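PDB 6TL1: protein TASOR from Homo sapiens, which acts, here through its pseudo-PARP domain, in the HUSH complex, which maintains epigenetic repression by promoting recruitment of SETDB1 and MORC2. Local coordinates for residues L21-S30 / L109-Q117; I97-G106 / Y177-Y185. All coordinates share one frame; numbering follows the deposited sequence.

Contact 1 (L21-S30 / L109-Q117); sequences LHSSYLEPTS and LSRYADLLQ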
loop_
_atom_site.group_PDB
_atom_site.type_symbol
_atom_site.label_atom_id
_atom_site.label_comp_id
_atom_site.label_asym_id
_atom_site.label_seq_id
_atom_site.Cartn_x
_atom_site.Cartn_y
_atom_site.Cartn_z
ATOM N N LEU A 21 11.449 2.912 2.348
ATOM C CA LEU A 21 11.264 1.696 3.141
ATOM C C LEU A 21 11.791 1.865 4.563
ATOM O O LEU A 21 11.081 1.566 5.532
ATOM C CB LEU A 21 11.953 0.520 2.455
ATOM C CG LEU A 21 11.391 0.162 1.070
ATOM C CD1 LEU A 21 12.432 -0.571 0.265
ATOM C CD2 LEU A 21 10.128 -0.668 1.179
ATOM N N HIS A 22 13.025 2.368 4.712
ATOM C CA HIS A 22 13.630 2.502 6.038
ATOM C C HIS A 22 12.834 3.427 6.941
ATOM O O HIS A 22 12.843 3.260 8.163
ATOM C CB HIS A 22 15.071 3.021 5.927
ATOM C CG HIS A 22 16.046 1.994 5.463
ATOM N ND1 HIS A 22 17.355 2.299 5.152
ATOM C CD2 HIS A 22 15.912 0.660 5.272
ATOM C CE1 HIS A 22 17.986 1.195 4.788
ATOM N NE2 HIS A 22 17.133 0.187 4.852
ATOM N N SER A 23 12.198 4.441 6.380
ATOM C CA SER A 23 11.430 5.359 7.205
ATOM C C SER A 23 10.016 4.854 7.499
ATOM O O SER A 23 9.265 5.539 8.198
ATOM C CB SER A 23 11.388 6.730 6.533
ATOM O OG SER A 23 10.625 6.662 5.352
ATOM N N SER A 24 9.628 3.690 6.971
ATOM C CA SER A 24 8.247 3.218 7.047
ATOM C C SER A 24 8.117 1.903 7.814
ATOM O O SER A 24 7.127 1.183 7.650
ATOM C CB SER A 24 7.675 3.061 5.639
ATOM O OG SER A 24 7.882 4.244 4.877
ATOM N N TYR A 25 9.090 1.579 8.648
ATOM C CA TYR A 25 9.033 0.367 9.446
ATOM C C TYR A 25 8.145 0.561 10.664
ATOM O O TYR A 25 8.057 1.653 11.238
ATOM C CB TYR A 25 10.432 -0.044 9.919
ATOM C CG TYR A 25 11.356 -0.558 8.834
ATOM C CD1 TYR A 25 10.859 -1.260 7.747
ATOM C CD2 TYR A 25 12.737 -0.338 8.905
ATOM C CE1 TYR A 25 11.703 -1.733 6.758
ATOM C CE2 TYR A 25 13.589 -0.808 7.922
ATOM C CZ TYR A 25 13.061 -1.496 6.848
ATOM O OH TYR A 25 13.895 -1.964 5.868
ATOM N N LEU A 26 7.481 -0.520 11.064
ATOM C CA LEU A 26 6.847 -0.497 12.373
ATOM C C LEU A 26 7.903 -0.602 13.461
ATOM O O LEU A 26 7.806 0.051 14.508
ATOM C CB LEU A 26 5.840 -1.635 12.501
ATOM C CG LEU A 26 5.294 -1.768 13.921
ATOM C CD1 LEU A 26 4.421 -0.567 14.263
ATOM C CD2 LEU A 26 4.525 -3.077 14.095
ATOM N N GLU A 27 8.937 -1.400 13.223
ATOM C CA GLU A 27 10.095 -1.448 14.112
ATOM C C GLU A 27 11.294 -0.933 13.326
ATOM O O GLU A 27 11.865 -1.678 12.508
ATOM C CB GLU A 27 10.332 -2.872 14.602
ATOM C CG GLU A 27 9.193 -3.425 15.440
ATOM C CD GLU A 27 9.491 -4.812 15.989
ATOM O OE1 GLU A 27 10.671 -5.231 15.936
ATOM O OE2 GLU A 27 8.548 -5.480 16.460
ATOM N N PRO A 28 11.750 0.299 13.572
ATOM C CA PRO A 28 12.850 0.848 12.752
ATOM C C PRO A 28 14.119 0.001 12.748
ATOM O O PRO A 28 14.904 0.122 11.799
ATOM C CB PRO A 28 13.080 2.234 13.365
ATOM C CG PRO A 28 11.720 2.608 13.886
ATOM C CD PRO A 28 11.179 1.322 14.466
ATOM N N THR A 29 14.335 -0.859 13.756
ATOM C CA THR A 29 15.467 -1.783 13.755
ATOM C C THR A 29 15.341 -2.899 12.726
ATOM O O THR A 29 16.285 -3.689 12.585
ATOM C CB THR A 29 15.682 -2.387 15.148
ATOM O OG1 THR A 29 14.452 -2.938 15.643
ATOM C CG2 THR A 29 16.205 -1.325 16.096
ATOM N N SER A 30 14.207 -3.000 12.018
ATOM C CA SER A 30 14.112 -3.910 10.887
ATOM C C SER A 30 15.135 -3.566 9.810
ATOM O O SER A 30 15.273 -4.316 8.839
ATOM C CB SER A 30 12.706 -3.863 10.262
ATOM O OG SER A 30 11.710 -4.409 11.123
ATOM N N LEU A 109 -3.439 -2.395 1.278
ATOM C CA LEU A 109 -2.001 -2.133 1.250
ATOM C C LEU A 109 -1.460 -2.061 2.673
ATOM O O LEU A 109 -2.140 -1.572 3.573
ATOM C CB LEU A 109 -1.678 -0.812 0.499
ATOM C CG LEU A 109 -2.067 -0.730 -0.982
ATOM C CD1 LEU A 109 -1.765 0.621 -1.567
ATOM C CD2 LEU A 109 -1.254 -1.767 -1.739
ATOM N N SER A 110 -0.220 -2.536 2.869
ATOM C CA SER A 110 0.423 -2.464 4.182
ATOM C C SER A 110 0.881 -1.044 4.473
ATOM O O SER A 110 1.440 -0.362 3.609
ATOM C CB SER A 110 1.646 -3.383 4.268
ATOM O OG SER A 110 1.313 -4.745 4.387
ATOM N N ARG A 111 0.640 -0.605 5.702
ATOM C CA ARG A 111 1.155 0.674 6.180
ATOM C C ARG A 111 2.661 0.614 6.431
ATOM O O ARG A 111 3.355 1.633 6.321
ATOM C CB ARG A 111 0.423 1.065 7.468
ATOM C CG ARG A 111 1.014 2.214 8.258
ATOM C CD ARG A 111 0.003 2.808 9.233
ATOM N NE ARG A 111 0.641 3.723 10.181
ATOM C CZ ARG A 111 0.122 4.086 11.355
ATOM N NH1 ARG A 111 -1.053 3.611 11.743
ATOM N NH2 ARG A 111 0.783 4.926 12.145
ATOM N N TYR A 112 3.173 -0.553 6.803
ATOM C CA TYR A 112 4.535 -0.703 7.294
ATOM C C TYR A 112 5.327 -1.618 6.375
ATOM O O TYR A 112 4.846 -2.688 5.990
ATOM C CB TYR A 112 4.546 -1.259 8.718
ATOM C CG TYR A 112 3.941 -0.340 9.753
ATOM C CD1 TYR A 112 4.578 0.835 10.100
ATOM C CD2 TYR A 112 2.732 -0.652 10.388
ATOM C CE1 TYR A 112 4.057 1.681 11.047
ATOM C CE2 TYR A 112 2.189 0.205 11.347
ATOM C CZ TYR A 112 2.874 1.371 11.670
ATOM O OH TYR A 112 2.398 2.250 12.603
ATOM N N ALA A 113 6.551 -1.202 6.044
ATOM C CA ALA A 113 7.366 -1.945 5.093
ATOM C C ALA A 113 7.971 -3.213 5.671
ATOM O O ALA A 113 8.512 -4.011 4.896
ATOM C CB ALA A 113 8.492 -1.058 4.559
ATOM N N ASP A 114 7.925 -3.418 6.994
ATOM C CA ASP A 114 8.420 -4.655 7.590
ATOM C C ASP A 114 7.296 -5.590 8.024
ATOM O O ASP A 114 7.569 -6.625 8.640
ATOM C CB ASP A 114 9.365 -4.365 8.774
ATOM C CG ASP A 114 8.765 -3.428 9.809
ATOM O OD1 ASP A 114 7.689 -2.836 9.556
ATOM O OD2 ASP A 114 9.405 -3.245 10.869
ATOM N N LEU A 115 6.041 -5.274 7.665
ATOM C CA LEU A 115 4.850 -6.052 8.033
ATOM C C LEU A 115 4.073 -6.343 6.753
ATOM O O LEU A 115 3.082 -5.672 6.452
ATOM C CB LEU A 115 4.007 -5.288 9.047
ATOM C CG LEU A 115 2.860 -6.038 9.724
ATOM C CD1 LEU A 115 3.274 -7.447 10.098
ATOM C CD2 LEU A 115 2.417 -5.266 10.965
ATOM N N LEU A 116 4.525 -7.352 6.007
ATOM C CA LEU A 116 4.026 -7.626 4.666
ATOM C C LEU A 116 3.222 -8.915 4.540
ATOM O O LEU A 116 2.799 -9.255 3.429
ATOM C CB LEU A 116 5.203 -7.670 3.686
ATOM C CG LEU A 116 6.107 -6.442 3.749
ATOM C CD1 LEU A 116 7.449 -6.730 3.075
ATOM C CD2 LEU A 116 5.406 -5.248 3.126
ATOM N N GLN A 117 2.978 -9.625 5.634
ATOM C CA GLN A 117 2.258 -10.894 5.614
ATOM C C GLN A 117 1.889 -11.218 7.054
ATOM O O GLN A 117 2.436 -10.630 7.992
ATOM C CB GLN A 117 3.088 -12.015 4.964
ATOM C CG GLN A 117 4.062 -12.678 5.906
ATOM C CD GLN A 117 4.943 -13.738 5.258
ATOM O OE1 GLN A 117 4.888 -13.968 4.053
ATOM N NE2 GLN A 117 5.739 -14.416 6.079
#

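Contact 2 (I97-G106 / Y177-Y185); sequences ITILGSPSMG and YELTQYYFY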
loop_
_atom_site.group_PDB
_atom_site.type_symbol
_atom_site.label_atom_id
_atom_site.label_comp_id
_atom_site.label_asym_id
_atom_site.label_seq_id
_atom_site.Cartn_x
_atom_site.Cartn_y
_atom_site.Cartn_z
ATOM N N ILE A 97 -7.735 -10.351 2.906
ATOM C CA ILE A 97 -8.084 -9.658 4.137
ATOM C C ILE A 97 -9.531 -9.190 4.076
ATOM O O ILE A 97 -10.021 -8.759 3.019
ATOM C CB ILE A 97 -7.114 -8.484 4.342
ATOM C CG1 ILE A 97 -5.667 -8.989 4.312
ATOM C CG2 ILE A 97 -7.397 -7.753 5.642
ATOM C CD1 ILE A 97 -4.653 -7.865 4.291
ATOM N N THR A 98 -10.231 -9.275 5.213
ATOM C CA THR A 98 -11.633 -8.877 5.304
ATOM C C THR A 98 -11.900 -7.841 6.388
ATOM O O THR A 98 -13.025 -7.341 6.486
ATOM C CB THR A 98 -12.512 -10.107 5.567
ATOM O OG1 THR A 98 -12.088 -10.732 6.779
ATOM C CG2 THR A 98 -12.382 -11.119 4.437
ATOM N N ILE A 99 -10.885 -7.475 7.169
ATOM C CA ILE A 99 -11.088 -6.750 8.418
ATOM C C ILE A 99 -11.677 -5.356 8.208
ATOM O O ILE A 99 -12.430 -4.867 9.058
ATOM C CB ILE A 99 -9.742 -6.715 9.176
ATOM C CG1 ILE A 99 -9.930 -6.315 10.629
ATOM C CG2 ILE A 99 -8.738 -5.800 8.503
ATOM C CD1 ILE A 99 -8.613 -6.338 11.363
ATOM N N LEU A 100 -11.347 -4.685 7.100
ATOM C CA LEU A 100 -11.819 -3.327 6.839
ATOM C C LEU A 100 -12.908 -3.280 5.773
ATOM O O LEU A 100 -13.323 -2.187 5.361
ATOM C CB LEU A 100 -10.655 -2.430 6.413
ATOM C CG LEU A 100 -9.498 -2.227 7.393
ATOM C CD1 LEU A 100 -8.480 -1.263 6.804
ATOM C CD2 LEU A 100 -9.985 -1.757 8.781
ATOM N N GLY A 101 -13.373 -4.430 5.307
ATOM C CA GLY A 101 -14.376 -4.471 4.261
ATOM C C GLY A 101 -14.014 -5.549 3.272
ATOM O O GLY A 101 -12.876 -6.036 3.281
ATOM N N SER A 102 -14.952 -5.908 2.400
ATOM C CA SER A 102 -14.740 -7.029 1.497
ATOM C C SER A 102 -13.591 -6.729 0.541
ATOM O O SER A 102 -13.527 -5.620 -0.017
ATOM C CB SER A 102 -16.008 -7.344 0.700
ATOM O OG SER A 102 -15.775 -8.373 -0.262
ATOM N N PRO A 103 -12.667 -7.665 0.339
ATOM C CA PRO A 103 -11.605 -7.454 -0.651
ATOM C C PRO A 103 -12.113 -7.443 -2.072
ATOM O O PRO A 103 -11.343 -7.102 -2.979
ATOM C CB PRO A 103 -10.669 -8.639 -0.418
ATOM C CG PRO A 103 -11.568 -9.709 0.112
ATOM C CD PRO A 103 -12.615 -9.015 0.933
ATOM N N SER A 104 -13.368 -7.826 -2.301
ATOM C CA SER A 104 -13.955 -7.700 -3.626
ATOM C C SER A 104 -14.357 -6.269 -3.939
ATOM O O SER A 104 -14.685 -5.968 -5.090
ATOM C CB SER A 104 -15.182 -8.604 -3.749
ATOM O OG SER A 104 -16.215 -8.167 -2.876
ATOM N N MET A 105 -14.347 -5.387 -2.942
ATOM C CA MET A 105 -14.781 -4.010 -3.110
ATOM C C MET A 105 -13.669 -2.985 -2.943
ATOM O O MET A 105 -13.886 -1.812 -3.261
ATOM C CB MET A 105 -15.920 -3.700 -2.126
ATOM C CG MET A 105 -17.189 -4.493 -2.444
ATOM S SD MET A 105 -18.626 -4.025 -1.461
ATOM C CE MET A 105 -18.342 -4.861 0.078
ATOM N N GLY A 106 -12.500 -3.387 -2.442
ATOM C CA GLY A 106 -11.403 -2.474 -2.206
ATOM C C GLY A 106 -10.086 -3.203 -2.337
ATOM O O GLY A 106 -10.041 -4.411 -2.586
ATOM N N TYR A 177 -0.614 -7.510 11.257
ATOM C CA TYR A 177 -0.610 -7.352 9.813
ATOM C C TYR A 177 -1.948 -6.816 9.302
ATOM O O TYR A 177 -1.988 -5.833 8.554
ATOM C CB TYR A 177 -0.256 -8.687 9.169
ATOM C CG TYR A 177 -0.462 -8.704 7.686
ATOM C CD1 TYR A 177 0.322 -7.925 6.858
ATOM C CD2 TYR A 177 -1.446 -9.503 7.110
ATOM C CE1 TYR A 177 0.139 -7.937 5.494
ATOM C CE2 TYR A 177 -1.638 -9.520 5.742
ATOM C CZ TYR A 177 -0.838 -8.733 4.941
ATOM O OH TYR A 177 -1.009 -8.726 3.575
ATOM N N GLU A 178 -3.059 -7.460 9.686
ATOM C CA GLU A 178 -4.381 -7.029 9.228
ATOM C C GLU A 178 -4.803 -5.696 9.837
ATOM O O GLU A 178 -5.529 -4.925 9.193
ATOM C CB GLU A 178 -5.420 -8.113 9.527
ATOM C CG GLU A 178 -5.162 -9.393 8.755
ATOM C CD GLU A 178 -4.246 -10.371 9.504
ATOM O OE1 GLU A 178 -3.444 -9.923 10.356
ATOM O OE2 GLU A 178 -4.295 -11.582 9.196
ATOM N N LEU A 179 -4.400 -5.412 11.078
ATOM C CA LEU A 179 -4.835 -4.166 11.698
ATOM C C LEU A 179 -4.061 -2.946 11.204
ATOM O O LEU A 179 -4.498 -1.818 11.460
ATOM C CB LEU A 179 -4.711 -4.264 13.223
ATOM C CG LEU A 179 -5.699 -5.177 13.955
ATOM C CD1 LEU A 179 -5.217 -5.435 15.386
ATOM C CD2 LEU A 179 -7.109 -4.563 13.967
ATOM N N THR A 180 -2.929 -3.127 10.514
ATOM C CA THR A 180 -2.141 -2.010 10.004
ATOM C C THR A 180 -2.262 -1.878 8.487
ATOM O O THR A 180 -1.295 -1.525 7.806
ATOM C CB THR A 180 -0.674 -2.138 10.413
ATOM O OG1 THR A 180 -0.147 -3.361 9.898
ATOM C CG2 THR A 180 -0.540 -2.121 11.950
ATOM N N GLN A 181 -3.429 -2.203 7.945
ATOM C CA GLN A 181 -3.674 -2.074 6.520
ATOM C C GLN A 181 -4.363 -0.761 6.199
ATOM O O GLN A 181 -5.005 -0.133 7.047
ATOM C CB GLN A 181 -4.538 -3.226 5.999
ATOM C CG GLN A 181 -3.921 -4.569 6.203
ATOM C CD GLN A 181 -2.832 -4.832 5.194
ATOM O OE1 GLN A 181 -3.039 -4.719 3.985
ATOM N NE2 GLN A 181 -1.632 -5.133 5.697
ATOM N N TYR A 182 -4.196 -0.347 4.949
ATOM C CA TYR A 182 -5.012 0.675 4.312
ATOM C C TYR A 182 -5.965 -0.024 3.348
ATOM O O TYR A 182 -5.574 -0.976 2.671
ATOM C CB TYR A 182 -4.147 1.670 3.540
ATOM C CG TYR A 182 -3.256 2.562 4.380
ATOM C CD1 TYR A 182 -3.731 3.177 5.524
ATOM C CD2 TYR A 182 -1.931 2.788 4.017
ATOM C CE1 TYR A 182 -2.916 3.990 6.296
ATOM C CE2 TYR A 182 -1.105 3.613 4.779
ATOM C CZ TYR A 182 -1.605 4.203 5.919
ATOM O OH TYR A 182 -0.805 5.016 6.689
ATOM N N TYR A 183 -7.201 0.451 3.268
ATOM C CA TYR A 183 -8.223 -0.136 2.395
ATOM C C TYR A 183 -8.746 0.952 1.467
ATOM O O TYR A 183 -9.526 1.806 1.894
ATOM C CB TYR A 183 -9.334 -0.747 3.233
ATOM C CG TYR A 183 -10.513 -1.348 2.489
ATOM C CD1 TYR A 183 -10.390 -2.548 1.808
ATOM C CD2 TYR A 183 -11.764 -0.746 2.534
ATOM C CE1 TYR A 183 -11.493 -3.135 1.176
ATOM C CE2 TYR A 183 -12.873 -1.315 1.892
ATOM C CZ TYR A 183 -12.723 -2.503 1.221
ATOM O OH TYR A 183 -13.804 -3.069 0.593
ATOM N N PHE A 184 -8.290 0.936 0.217
ATOM C CA PHE A 184 -8.613 1.953 -0.770
ATOM C C PHE A 184 -9.735 1.485 -1.688
ATOM O O PHE A 184 -9.775 0.328 -2.110
ATOM C CB PHE A 184 -7.375 2.305 -1.592
ATOM C CG PHE A 184 -6.357 3.084 -0.824
ATOM C CD1 PHE A 184 -6.433 4.466 -0.754
ATOM C CD2 PHE A 184 -5.331 2.436 -0.159
ATOM C CE1 PHE A 184 -5.498 5.193 -0.031
ATOM C CE2 PHE A 184 -4.387 3.157 0.556
ATOM C CZ PHE A 184 -4.484 4.538 0.625
ATOM N N TYR A 185 -10.642 2.391 -2.008
ATOM C CA TYR A 185 -11.756 2.051 -2.873
ATOM C C TYR A 185 -12.195 3.322 -3.568
ATOM O O TYR A 185 -11.813 4.432 -3.182
ATOM C CB TYR A 185 -12.911 1.440 -2.076
ATOM C CG TYR A 185 -13.318 2.361 -0.963
ATOM C CD1 TYR A 185 -14.235 3.383 -1.180
ATOM C CD2 TYR A 185 -12.770 2.225 0.306
ATOM C CE1 TYR A 185 -14.592 4.242 -0.166
ATOM C CE2 TYR A 185 -13.135 3.070 1.334
ATOM C CZ TYR A 185 -14.042 4.073 1.097
ATOM O OH TYR A 185 -14.396 4.926 2.115
#

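Contact 1 (L21-S30 / L109-Q117)
The carboxylate of D114 is the tight centre of this contact. Three donors of segment 21-30 converge on it. L26 N meets OD1 of D114 at 2.8 Å, on the syn side and 20° out of the carboxylate plane. E27 N reaches D114 OD2 at 3.0 Å along the syn lone pair. S30 OG gives its proton to the anti lone pair of the same D114 OD2, at 2.6 Å. With both oxygens gripped, the group can hardly rotate. D114 has CG between its backbone N and carbonyl carbon (chi1 52°), which aims the carboxylate at the backbone of 26-30. The Y25 ring passes slantwise by D114, its plane 36° from that of the carboxylate. Its CD1 is 3.6 Å from D114 CB, and its OH bonds Y36 of strand 34-42. A113 CB packs against L21 CD2 and Y25 CE1. Here the loop that follows helix 12-22 of the pseudo-PARP domain meets the type I beta turn Y112-L115, just past edge strand 107-110. One backbone bond joins them, A113 N to S24 O (2.9 Å), with the donor above the carbonyl plane. S24 O also lies at the edge of the Y112 ring, in its plane. On the outer side L26 and Y112 are partly exposed, and their side chains meet without a polar bond. There L26 CB sits over one face of the Y112 ring in a CH-pi contact, 3.7 Å from the centroid. R111 CG lies over the other face. R111 itself turns to N166, and E27 OE2 to the backbone of L171.

Contact 2 (I97-G106 / Y177-Y185)
The side chains of Y183 and L100 run antiparallel, side by side. Y183 CG is anti to its backbone N (chi1 177°), and the ring extends toward the backbone of 100-106. L100 CD1 packs on Y183 CB at 3.7 Å, and L100 O lies over one face of the ring, 3.5 Å from Y183 CD2. The ring's far end is fixed by its hydroxyl. Y183 OH donates to S102 O at 2.6 Å, with S102 O in the plane of the ring at its edge. M105 N also donates to S102 O, from the opposite face of the carbonyl plane, so this one oxygen holds both the backbone of S102-M105 and the tyrosine. The loop backbone fits closely to the ring, and G106 CA comes within 3.4 Å of Y183 CE1. At the other end the contact is mainly apolar. I99 lies nearly perpendicular to L179, and their methyls I99 CD1 and L179 CD2 meet tightly at 3.5 Å. I99 CG2 rests on the backbone O of E178. I97 runs aslant to both E178 and Q181. Its CD1 touches the Q181 amide, 3.5 Å from Q181 OE1, and also Y177 CE2 at 3.7 Å. Q181 bends at chi2 (-77°), which brings NE2 back to Y177 O at 3.0 Å; the same NE2 bonds S110 OG. This loop of the pseudo-PARP domain, between helix 82-88 and strand 107-110, thus lies across the end of helix 176-179 and along strand 181-184. That strand runs between strands 107-110 and 159-162 of the mixed sheet, and Y108 of the first and H160 of the second both meet the Y183 ring.

After strand 4-6, helix 12-22 runs into segment 21-30. The chain then passes through strand 34-42, helix 45-60, strand 71-77 and helix 82-88 before reaching the loop 97-106. Strand 107-110 follows, and segment 109-117 returns to 21-30, closing the loop of contact 1. Contact 2 closes later, when 177-185 comes back to 97-106. The two loops cross: 97-106 lies inside the first, and 109-117 inside the second. Their centres are about 17 Å apart. They join directly through neighbouring strands 107-110 and 181-184, where L109 O and Y182 N are 2.8 Å apart, a probable hydrogen bond. Contact 1 ties the end of helix 12-22 to the mixed sheet; contact 2 ties loop 97-106 to helix 176-179 and strand 181-184.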